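Uncharacterized protein (Pyrococcus horikoshii, PDB 2CYJ) is of unknown function but belongs to the DUF498 (Mth938-like) family and folds as a single chain with helices packed on a mixed beta sheet. Local coordinates at residues K99-L104 / K108-I113. Sequence-based numbering, arbitrary orientation.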
loop_
_atom_site.group_PDB
_atom_site.type_symbol
_atom_site.label_atom_id
_atom_site.label_comp_id
_atom_site.label_asym_id
_atom_site.label_seq_id
_atom_site.Cartn_x
_atom_site.Cartn_y
_atom_site.Cartn_z
ATOM N N LYS A 99 2.977 -9.424 6.108
ATOM C CA LYS A 99 3.841 -10.550 6.415
ATOM C C LYS A 99 4.658 -10.859 5.150
ATOM O O LYS A 99 5.854 -11.154 5.234
ATOM C CB LYS A 99 3.009 -11.759 6.851
ATOM C CG LYS A 99 3.827 -12.848 7.553
ATOM C CD LYS A 99 4.502 -12.312 8.821
ATOM C CE LYS A 99 5.290 -13.389 9.552
ATOM N NZ LYS A 99 6.097 -12.776 10.651
ATOM N N LEU A 100 4.025 -10.764 3.980
ATOM C CA LEU A 100 4.723 -11.011 2.720
ATOM C C LEU A 100 5.736 -9.890 2.453
ATOM O O LEU A 100 6.816 -10.142 1.922
ATOM C CB LEU A 100 3.729 -11.098 1.557
ATOM C CG LEU A 100 4.324 -11.386 0.177
ATOM C CD1 LEU A 100 4.974 -12.771 0.153
ATOM C CD2 LEU A 100 3.206 -11.321 -0.855
ATOM N N LEU A 101 5.395 -8.653 2.814
ATOM C CA LEU A 101 6.323 -7.539 2.621
ATOM C C LEU A 101 7.605 -7.814 3.414
ATOM O O LEU A 101 8.718 -7.608 2.931
ATOM C CB LEU A 101 5.695 -6.229 3.099
ATOM C CG LEU A 101 6.551 -4.978 2.868
ATOM C CD1 LEU A 101 6.747 -4.746 1.370
ATOM C CD2 LEU A 101 5.870 -3.770 3.512
ATOM N N GLU A 102 7.438 -8.269 4.647
ATOM C CA GLU A 102 8.569 -8.605 5.493
ATOM C C GLU A 102 9.410 -9.707 4.842
ATOM O O GLU A 102 10.643 -9.643 4.843
ATOM C CB GLU A 102 8.047 -9.079 6.846
ATOM C CG GLU A 102 9.100 -9.584 7.803
ATOM C CD GLU A 102 8.473 -10.096 9.079
ATOM O OE1 GLU A 102 7.972 -11.243 9.078
ATOM O OE2 GLU A 102 8.460 -9.342 10.078
ATOM N N GLU A 103 8.735 -10.710 4.283
ATOM C CA GLU A 103 9.408 -11.834 3.645
ATOM C C GLU A 103 10.213 -11.418 2.405
ATOM O O GLU A 103 11.333 -11.880 2.199
ATOM C CB GLU A 103 8.365 -12.888 3.267
ATOM C CG GLU A 103 8.933 -14.164 2.687
ATOM C CD GLU A 103 7.856 -15.082 2.156
ATOM O OE1 GLU A 103 6.794 -15.211 2.803
ATOM O OE2 GLU A 103 8.073 -15.683 1.090
ATOM N N LEU A 104 9.646 -10.529 1.594
ATOM C CA LEU A 104 10.295 -10.089 0.359
ATOM C C LEU A 104 11.262 -8.916 0.490
ATOM O O LEU A 104 12.092 -8.686 -0.391
ATOM C CB LEU A 104 9.226 -9.722 -0.672
ATOM C CG LEU A 104 8.168 -10.775 -1.017
ATOM C CD1 LEU A 104 7.131 -10.161 -1.958
ATOM C CD2 LEU A 104 8.824 -11.982 -1.668
ATOM N N LYS A 108 13.924 -7.416 -4.061
ATOM C CA LYS A 108 13.284 -6.580 -5.060
ATOM C C LYS A 108 12.918 -5.241 -4.432
ATOM O O LYS A 108 12.798 -5.119 -3.206
ATOM C CB LYS A 108 12.022 -7.257 -5.599
ATOM C CG LYS A 108 12.291 -8.486 -6.463
ATOM C CD LYS A 108 11.027 -9.311 -6.661
ATOM C CE LYS A 108 11.302 -10.538 -7.524
ATOM N NZ LYS A 108 10.084 -11.383 -7.673
ATOM N N ARG A 109 12.753 -4.234 -5.283
ATOM C CA ARG A 109 12.376 -2.908 -4.830
ATOM C C ARG A 109 10.859 -2.911 -4.745
ATOM O O ARG A 109 10.161 -3.088 -5.743
ATOM C CB ARG A 109 12.875 -1.865 -5.818
ATOM C CG ARG A 109 14.390 -1.848 -5.910
ATOM C CD ARG A 109 14.860 -1.022 -7.075
ATOM N NE ARG A 109 14.409 -1.607 -8.332
ATOM C CZ ARG A 109 14.643 -1.082 -9.530
ATOM N NH1 ARG A 109 15.328 0.049 -9.636
ATOM N NH2 ARG A 109 14.195 -1.693 -10.618
ATOM N N ILE A 110 10.353 -2.724 -3.535
ATOM C CA ILE A 110 8.926 -2.776 -3.308
ATOM C C ILE A 110 8.271 -1.482 -2.852
ATOM O O ILE A 110 8.735 -0.838 -1.905
ATOM C CB ILE A 110 8.613 -3.853 -2.251
ATOM C CG1 ILE A 110 9.330 -5.159 -2.609
ATOM C CG2 ILE A 110 7.126 -4.088 -2.177
ATOM C CD1 ILE A 110 9.369 -6.161 -1.472
ATOM N N LEU A 111 7.195 -1.120 -3.549
ATOM C CA LEU A 111 6.367 0.036 -3.206
ATOM C C LEU A 111 5.118 -0.593 -2.569
ATOM O O LEU A 111 4.449 -1.420 -3.195
ATOM C CB LEU A 111 5.963 0.818 -4.458
ATOM C CG LEU A 111 4.921 1.925 -4.227
ATOM C CD1 LEU A 111 5.445 2.998 -3.261
ATOM C CD2 LEU A 111 4.570 2.543 -5.581
ATOM N N ALA A 112 4.802 -0.226 -1.331
ATOM C CA ALA A 112 3.640 -0.812 -0.668
ATOM C C ALA A 112 2.614 0.228 -0.254
ATOM O O ALA A 112 2.974 1.277 0.263
ATOM C CB ALA A 112 4.085 -1.602 0.576
ATOM N N ILE A 113 1.340 -0.059 -0.505
ATOM C CA ILE A 113 0.253 0.834 -0.101
ATOM C C ILE A 113 -0.536 -0.017 0.878
ATOM O O ILE A 113 -1.032 -1.099 0.528
ATOM C CB ILE A 113 -0.625 1.244 -1.289
ATOM C CG1 ILE A 113 0.230 1.993 -2.320
ATOM C CG2 ILE A 113 -1.774 2.128 -0.803
ATOM C CD1 ILE A 113 -0.470 2.225 -3.647
HETATM O O HOH W 1 12.088 -9.325 -3.045
#
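Leu101 and Ile110 form the centre of the apolar contact between helix 94-104 and the sheet strand 110-115 that follows it; the two side chains lie alongside each other, pointing opposite ways. CD1 of Leu101 sits 3.6 Å from CG2 of Ile110. The other methyl of the same fork, CD2, lies 4.1 Å from CB of Ala112, two residues further along the strand. With CG anti to the backbone N (chi1 -177°), Leu101 carries this fork to the strand although its CB leaves the helix obliquely to it. One turn on, Leu104 contributes its CB, 3.7 Å from CD1 of Ile110. CG2 of Ile110 faces Leu101, whereas its CD1 reaches between Leu101 and Leu104. Ile24 and Met1 also touch Leu101, while Leu65 of the neighbouring strand 63-68 packs against Ile110.

No direct hydrogen bond joins the segments; the polar link is a water at the turn. It donates to O of Leu104 at 2.7 Å and accepts from N of Lys108 at 2.8 Å, bridging backbone atoms that stand 4.3 Å apart. NZ of Lys108 forms a salt bridge with Glu88.

Helix and strand segments run nearly antiparallel (166°), their axes 10.6 Å apart, as the second half of a beta-alpha-beta crossover from strand 88-92 to strand 110-115, with strand 63-68 between them. Cohesion here thus rests on aliphatic packing: Leu101, Ile110 and Ala112 are buried, and Leu104 closes the packing at the partly open turn end, where the water carries the hydrogen bonding across the pair.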